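Local coordinates for protein aldo-keto reductase AKR2E4 (Bombyx mori, PDB 3WCZ) that reduces 3-dehydroecdysone and some other carbonyl compounds with NADPH, as a TIM-barrel aldo-keto reductase that may take part in regulating molting in the silkworm, at residues 42-46 with 47-51; 61-64 with 65-68. All coordinates share one frame; numbering follows the deposited sequence.

Contact 1. Residues 42-46 with 47-51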
ATOM      1  N   TYR A  42       6.731  13.323  -8.246  1.00  8.93           N
ATOM      2  CA  TYR A  42       7.610  13.659  -9.358  1.00 10.27           C
ATOM      3  C   TYR A  42       9.001  13.044  -9.214  1.00  9.30           C
ATOM      4  O   TYR A  42       9.512  12.405 -10.119  1.00  9.69           O
ATOM      5  CB  TYR A  42       7.708  15.174  -9.521  1.00 10.66           C
ATOM      6  CG  TYR A  42       8.441  15.567 -10.774  1.00 10.53           C
ATOM      7  CD1 TYR A  42       7.753  15.752 -11.962  1.00 11.14           C
ATOM      8  CD2 TYR A  42       9.831  15.687 -10.785  1.00 11.82           C
ATOM      9  CE1 TYR A  42       8.413  16.075 -13.132  1.00 11.80           C
ATOM     10  CE2 TYR A  42      10.499  16.013 -11.945  1.00 11.84           C
ATOM     11  CZ  TYR A  42       9.777  16.221 -13.110  1.00 12.73           C
ATOM     12  OH  TYR A  42      10.424  16.551 -14.284  1.00 16.23           O
ATOM     13  N   TRP A  43       9.615  13.238  -8.050  1.00  8.93           N
ATOM     14  CA  TRP A  43      10.931  12.687  -7.810  1.00  8.68           C
ATOM     15  C   TRP A  43      10.955  11.152  -7.935  1.00  8.57           C
ATOM     16  O   TRP A  43      11.914  10.556  -8.429  1.00  9.11           O
ATOM     17  CB  TRP A  43      11.415  13.079  -6.422  1.00  9.48           C
ATOM     18  CG  TRP A  43      12.033  14.427  -6.327  1.00 12.21           C
ATOM     19  CD1 TRP A  43      12.621  15.132  -7.336  1.00 12.43           C
ATOM     20  CD2 TRP A  43      12.175  15.211  -5.132  1.00 12.36           C
ATOM     21  NE1 TRP A  43      13.140  16.314  -6.838  1.00 14.34           N
ATOM     22  CE2 TRP A  43      12.873  16.389  -5.497  1.00 13.15           C
ATOM     23  CE3 TRP A  43      11.775  15.045  -3.805  1.00 10.34           C
ATOM     24  CZ2 TRP A  43      13.170  17.394  -4.578  1.00 14.60           C
ATOM     25  CZ3 TRP A  43      12.086  16.048  -2.886  1.00 13.70           C
ATOM     26  CH2 TRP A  43      12.772  17.202  -3.282  1.00 12.53           C
ATOM     27  N   ALA A  44       9.902  10.506  -7.430  1.00  8.48           N
ATOM     28  CA  ALA A  44       9.820   9.051  -7.494  1.00  8.49           C
ATOM     29  C   ALA A  44       9.802   8.597  -8.939  1.00  8.48           C
ATOM     30  O   ALA A  44      10.558   7.718  -9.334  1.00  8.47           O
ATOM     31  CB  ALA A  44       8.602   8.546  -6.747  1.00  9.37           C
ATOM     32  N   ILE A  45       8.937   9.195  -9.747  1.00  8.44           N
ATOM     33  CA  ILE A  45       8.898   8.820 -11.154  1.00  9.01           C
ATOM     34  C   ILE A  45      10.242   9.082 -11.838  1.00  9.81           C
ATOM     35  O   ILE A  45      10.716   8.259 -12.606  1.00  9.33           O
ATOM     36  CB  ILE A  45       7.737   9.540 -11.866  1.00  9.37           C
ATOM     37  CG1 ILE A  45       6.392   9.077 -11.272  1.00  9.25           C
ATOM     38  CG2 ILE A  45       7.783   9.306 -13.376  1.00 11.65           C
ATOM     39  CD1 ILE A  45       5.193   9.901 -11.706  1.00 10.08           C
ATOM     40  N   GLU A  46      10.863  10.202 -11.514  1.00  9.55           N
ATOM     41  CA  GLU A  46      12.157  10.544 -12.072  1.00  9.94           C
ATOM     42  C   GLU A  46      13.195   9.481 -11.695  1.00 11.28           C
ATOM     43  O   GLU A  46      14.079   9.142 -12.499  1.00 12.72           O
ATOM     44  CB  GLU A  46      12.579  11.935 -11.583  1.00 12.67           C
ATOM     45  CG  GLU A  46      13.918  12.385 -12.152  1.00 13.05           C
ATOM     46  CD  GLU A  46      14.519  13.609 -11.479  1.00 22.06           C
ATOM     47  OE1 GLU A  46      14.171  13.912 -10.321  1.00 16.25           O
ATOM     48  OE2 GLU A  46      15.373  14.262 -12.134  1.00 27.20           O
ATOM     49  N   ALA A  47      13.104   8.960 -10.477  1.00  9.51           N
ATOM     50  CA  ALA A  47      14.015   7.926  -9.970  1.00 10.30           C
ATOM     51  C   ALA A  47      13.674   6.524 -10.432  1.00 11.96           C
ATOM     52  O   ALA A  47      14.352   5.561 -10.059  1.00 13.34           O
ATOM     53  CB  ALA A  47      14.052   7.964  -8.446  1.00 10.81           C
ATOM     54  N   GLY A  48      12.639   6.381 -11.251  1.00  9.50           N
ATOM     55  CA  GLY A  48      12.263   5.079 -11.782  1.00  9.47           C
ATOM     56  C   GLY A  48      11.024   4.402 -11.235  1.00  7.68           C
ATOM     57  O   GLY A  48      10.630   3.356 -11.739  1.00  9.06           O
ATOM     58  N   TYR A  49      10.385   5.003 -10.237  1.00  8.82           N
ATOM     59  CA  TYR A  49       9.118   4.443  -9.762  1.00  7.98           C
ATOM     60  C   TYR A  49       8.075   4.548 -10.866  1.00  7.84           C
ATOM     61  O   TYR A  49       8.018   5.547 -11.611  1.00  8.95           O
ATOM     62  CB  TYR A  49       8.564   5.219  -8.570  1.00  8.85           C
ATOM     63  CG  TYR A  49       9.246   5.070  -7.252  1.00  8.26           C
ATOM     64  CD1 TYR A  49      10.553   5.512  -7.062  1.00  9.32           C
ATOM     65  CD2 TYR A  49       8.565   4.565  -6.150  1.00  8.18           C
ATOM     66  CE1 TYR A  49      11.162   5.442  -5.820  1.00  8.94           C
ATOM     67  CE2 TYR A  49       9.157   4.505  -4.899  1.00  8.71           C
ATOM     68  CZ  TYR A  49      10.456   4.929  -4.739  1.00  8.16           C
ATOM     69  OH  TYR A  49      11.033   4.888  -3.499  1.00 10.30           O
ATOM     70  N   ARG A  50       7.225   3.532 -10.916  1.00  7.97           N
ATOM     71  CA  ARG A  50       6.103   3.508 -11.831  1.00  8.77           C
ATOM     72  C   ARG A  50       4.828   3.129 -11.091  1.00  8.64           C
ATOM     73  O   ARG A  50       3.832   2.792 -11.738  1.00 12.79           O
ATOM     74  CB  ARG A  50       6.358   2.503 -12.958  1.00  8.92           C
ATOM     75  CG  ARG A  50       7.556   2.868 -13.861  1.00 10.99           C
ATOM     76  CD  ARG A  50       7.326   4.169 -14.606  1.00  9.90           C
ATOM     77  NE  ARG A  50       8.430   4.521 -15.503  1.00 11.41           N
ATOM     78  CZ  ARG A  50       9.393   5.381 -15.203  1.00 11.62           C
ATOM     79  NH1 ARG A  50       9.439   5.957 -14.012  1.00 11.22           N
ATOM     80  NH2 ARG A  50      10.332   5.664 -16.117  1.00 15.99           N
ATOM     81  N   HIS A  51       4.837   3.102  -9.776  1.00  7.31           N
ATOM     82  CA  HIS A  51       3.655   2.750  -8.989  1.00  8.02           C
ATOM     83  C   HIS A  51       3.533   3.739  -7.838  1.00  7.23           C
ATOM     84  O   HIS A  51       4.487   3.924  -7.088  1.00  7.92           O
ATOM     85  CB  HIS A  51       3.791   1.290  -8.493  1.00  8.11           C
ATOM     86  CG  HIS A  51       2.611   0.739  -7.730  1.00  7.59           C
ATOM     87  ND1 HIS A  51       2.605  -0.555  -7.262  1.00  8.38           N
ATOM     88  CD2 HIS A  51       1.431   1.271  -7.325  1.00  7.27           C
ATOM     89  CE1 HIS A  51       1.486  -0.798  -6.610  1.00  8.16           C
ATOM     90  NE2 HIS A  51       0.744   0.291  -6.645  1.00  7.25           N
TER
HETATM   91  O   HOH W   1      12.661   7.360 -14.944  1.00 21.67           O

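Contact 2. Residues 61-64 with 65-68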
ATOM      1  N   GLU A  61      -4.942  13.379  -3.237  1.00  9.10           N
ATOM      2  CA  GLU A  61      -5.031  12.937  -4.623  1.00  9.84           C
ATOM      3  C   GLU A  61      -4.737  14.070  -5.595  1.00  9.10           C
ATOM      4  O   GLU A  61      -4.179  13.846  -6.682  1.00  9.48           O
ATOM      5  CB  GLU A  61      -6.390  12.277  -4.927  1.00  8.70           C
ATOM      6  CG  GLU A  61      -6.528  10.864  -4.344  1.00  9.30           C
ATOM      7  CD  GLU A  61      -7.949  10.367  -4.319  1.00 10.40           C
ATOM      8  OE1 GLU A  61      -8.848  11.185  -4.035  1.00 11.01           O
ATOM      9  OE2 GLU A  61      -8.150   9.162  -4.568  1.00  9.23           O
ATOM     10  N   GLU A  62      -5.115  15.296  -5.211  1.00 10.20           N
ATOM     11  CA  GLU A  62      -4.838  16.423  -6.078  1.00 10.98           C
ATOM     12  C   GLU A  62      -3.329  16.596  -6.280  1.00 10.04           C
ATOM     13  O   GLU A  62      -2.866  16.812  -7.412  1.00 10.16           O
ATOM     14  CB  GLU A  62      -5.456  17.696  -5.479  1.00 15.41           C
ATOM     15  CG  GLU A  62      -5.064  19.006  -6.157  1.00 21.38           C
ATOM     16  CD  GLU A  62      -5.735  20.224  -5.511  1.00 29.12           C
ATOM     17  OE1 GLU A  62      -6.537  20.044  -4.563  1.00 35.81           O
ATOM     18  OE2 GLU A  62      -5.478  21.358  -5.963  1.00 24.64           O
ATOM     19  N   GLN A  63      -2.560  16.492  -5.201  1.00 10.10           N
ATOM     20  CA  GLN A  63      -1.107  16.621  -5.268  1.00  9.90           C
ATOM     21  C   GLN A  63      -0.495  15.467  -6.075  1.00 10.51           C
ATOM     22  O   GLN A  63       0.415  15.667  -6.878  1.00  9.23           O
ATOM     23  CB  GLN A  63      -0.493  16.635  -3.877  1.00  9.67           C
ATOM     24  CG  GLN A  63      -0.630  17.952  -3.139  1.00 14.20           C
ATOM     25  CD  GLN A  63      -2.065  18.328  -2.845  1.00 13.56           C
ATOM     26  OE1 GLN A  63      -2.880  17.502  -2.449  1.00 13.18           O
ATOM     27  NE2 GLN A  63      -2.392  19.604  -3.057  1.00 18.05           N
ATOM     28  N   VAL A  64      -0.985  14.251  -5.854  1.00  8.56           N
ATOM     29  CA  VAL A  64      -0.540  13.117  -6.638  1.00  8.83           C
ATOM     30  C   VAL A  64      -0.803  13.364  -8.120  1.00 10.18           C
ATOM     31  O   VAL A  64       0.058  13.121  -8.961  1.00  9.48           O
ATOM     32  CB  VAL A  64      -1.208  11.826  -6.149  1.00  8.84           C
ATOM     33  CG1 VAL A  64      -0.871  10.690  -7.075  1.00  9.26           C
ATOM     34  CG2 VAL A  64      -0.795  11.505  -4.731  1.00  8.75           C
ATOM     35  N   GLY A  65      -1.993  13.865  -8.432  1.00  9.05           N
ATOM     36  CA  GLY A  65      -2.319  14.189  -9.795  1.00 10.74           C
ATOM     37  C   GLY A  65      -1.449  15.266 -10.388  1.00  9.46           C
ATOM     38  O   GLY A  65      -1.092  15.200 -11.554  1.00  9.97           O
ATOM     39  N   GLN A  66      -1.110  16.268  -9.588  1.00  9.38           N
ATOM     40  CA  GLN A  66      -0.195  17.331 -10.027  1.00 10.18           C
ATOM     41  C   GLN A  66       1.178  16.751 -10.377  1.00  9.38           C
ATOM     42  O   GLN A  66       1.751  17.119 -11.396  1.00 11.18           O
ATOM     43  CB  GLN A  66      -0.066  18.440  -8.961  1.00  9.90           C
ATOM     44  CG  GLN A  66      -1.314  19.288  -8.796  1.00 12.41           C
ATOM     45  CD  GLN A  66      -1.249  20.138  -7.525  1.00 11.85           C
ATOM     46  OE1 GLN A  66      -0.494  19.870  -6.593  1.00 11.87           O
ATOM     47  NE2 GLN A  66      -2.059  21.194  -7.494  1.00 13.97           N
ATOM     48  N   GLY A  67       1.702  15.877  -9.527  1.00  8.87           N
ATOM     49  CA  GLY A  67       2.996  15.265  -9.750  1.00  8.62           C
ATOM     50  C   GLY A  67       3.016  14.391 -10.978  1.00  9.09           C
ATOM     51  O   GLY A  67       3.948  14.451 -11.782  1.00  9.97           O
ATOM     52  N   ILE A  68       1.970  13.586 -11.155  1.00  9.22           N
ATOM     53  CA  ILE A  68       1.827  12.745 -12.340  1.00  8.92           C
ATOM     54  C   ILE A  68       1.769  13.610 -13.591  1.00  9.42           C
ATOM     55  O   ILE A  68       2.436  13.328 -14.585  1.00  9.64           O
ATOM     56  CB  ILE A  68       0.586  11.866 -12.262  1.00  8.76           C
ATOM     57  CG1 ILE A  68       0.791  10.790 -11.185  1.00 10.02           C
ATOM     58  CG2 ILE A  68       0.240  11.268 -13.614  1.00  9.46           C
ATOM     59  CD1 ILE A  68      -0.432  10.006 -10.854  1.00 12.17           C
TER
HETATM   60  O   HOH W   2       0.289  21.009  -4.229  1.00 13.95           O

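Contact 1. Residues 42-46 with 47-51
Ala47 N still closes a helical turn onto Trp43 O (2.9 Å), but beyond it the backbone of 47-51 turns out of the helix that 42-46 brings to its end. Gly48, with a positive phi of 107°, makes the turn: its N bonds to Ile45 O while Tyr49 N reaches back to Ala44 O at 2.9 Å, the nested pair of bonds, 6→1 round 5→2, of a Schellman motif. Glycine suits the place, because a CB at these backbone angles would be jammed against the preceding carbonyl oxygen. Ile45 CA also points its hydrogen at Tyr49 O.

Among the side chains, Ala44 CB sits over one face of the Tyr49 ring, 3.8 Å from the centroid, in a CH-pi contact. Alanine suits this place, since its single methyl meets the ring close to the helix backbone, offset toward the ring's rim. The ring hydroxyl finds its partner elsewhere, at Ile266 O. Arg50, bent at chi2 (-64°), brings the edge of its guanidinium back to the turn, with Ile45 O and water 1 in its plane. Arg50 NH1 gives hydrogen bonds to Ile45 O (3.0 Å), in the carbonyl plane and on a lone pair, and to Tyr49 O (2.8 Å), approached from above its carbonyl plane. Water 1 accepts from Arg50 NH2 and donates to Ile45 O, which thus takes three donors, Gly48 N approaching from above the carbonyl plane. A leucine in place of Arg50 would probably leave Tyr49 O without this donor and Ile45 O with one fewer, and set water 1 adrift from one of its supports.

The turn delivers the chain from helix 35-46 into barrel strand 51-53. Tyr49 packs on helix 263-270, touching Asn269 of the NADP-binding segment, whereas Ile45 leans on Ala71 of helix 61-73.

Contact 2. Residues 61-64 with 65-68
Gly65 N bonds to Glu61 O at 2.8 Å and begins four successive i to i+4 hydrogen bonds in which the amides of 65-68 are taken up by the carbonyls of 61-64. Gln66 N goes to Glu62 O, Gly67 N to Gln63 O and Ile68 N to Val64 O; the last is the straightest, at 167°. All four donors are only slightly tilted from the carbonyl planes. Gly65 and Gly67 are buried and bring only backbone to the contact, so neighbouring parts of the fold can come close to the helix there.

Gln63 and Gln66 run side by side with their amide planes nearly perpendicular, 85° apart. Their ends are too far apart for a direct bond, and water 2 spans them: it accepts from Gln63 NE2 (3.2 Å) and donates to Gln66 OE1 (2.7 Å). The bend of Gln63 at chi2 (64°) turns its amide toward this bridge. Glutamine suits each position, since one amide offers the N-H and the other the oxygen. Glu62 OE2 stays 3.7 Å from Gln66 NE2, which may allow a weak electrostatic attraction, though no hydrogen bond.

Elsewhere, Val64 CG1 meets Ile68 CD1 at 3.9 Å, a branched apolar pair; Val64 also packs on Val37 and Ile68 on Val41, both of helix 35-46.

The chemistry thus varies round the helix of the beta-alpha-beta unit 51-53, 61-73, 83-88: two amide ends share water, though Gln63 also touches Val37, and the buried carboxyl group of Glu61 has hydrogen-bond partners at OE2 in the hydroxyls of Thr86 and Ser105, which may steady its charge if it is ionised.

How the contacts relate
Contact 1 comes first along the chain, at the end of helix 35-46 and the turn into strand 51-53; contact 2 follows in helix 61-73, which leads from that strand toward strand 83-88. The two thus lie on successive outer helices that alternate with the strands of the parallel eight-stranded TIM barrel. Their centres lie 13 Å apart, on the same side of the chain's centre, and they touch where the Tyr42 ring packs against the backbone of Gly67. Neighbouring outer helices are therefore joined directly, and both contacts come near cofactor-binding residues, contact 2 through Val64, close to Thr23.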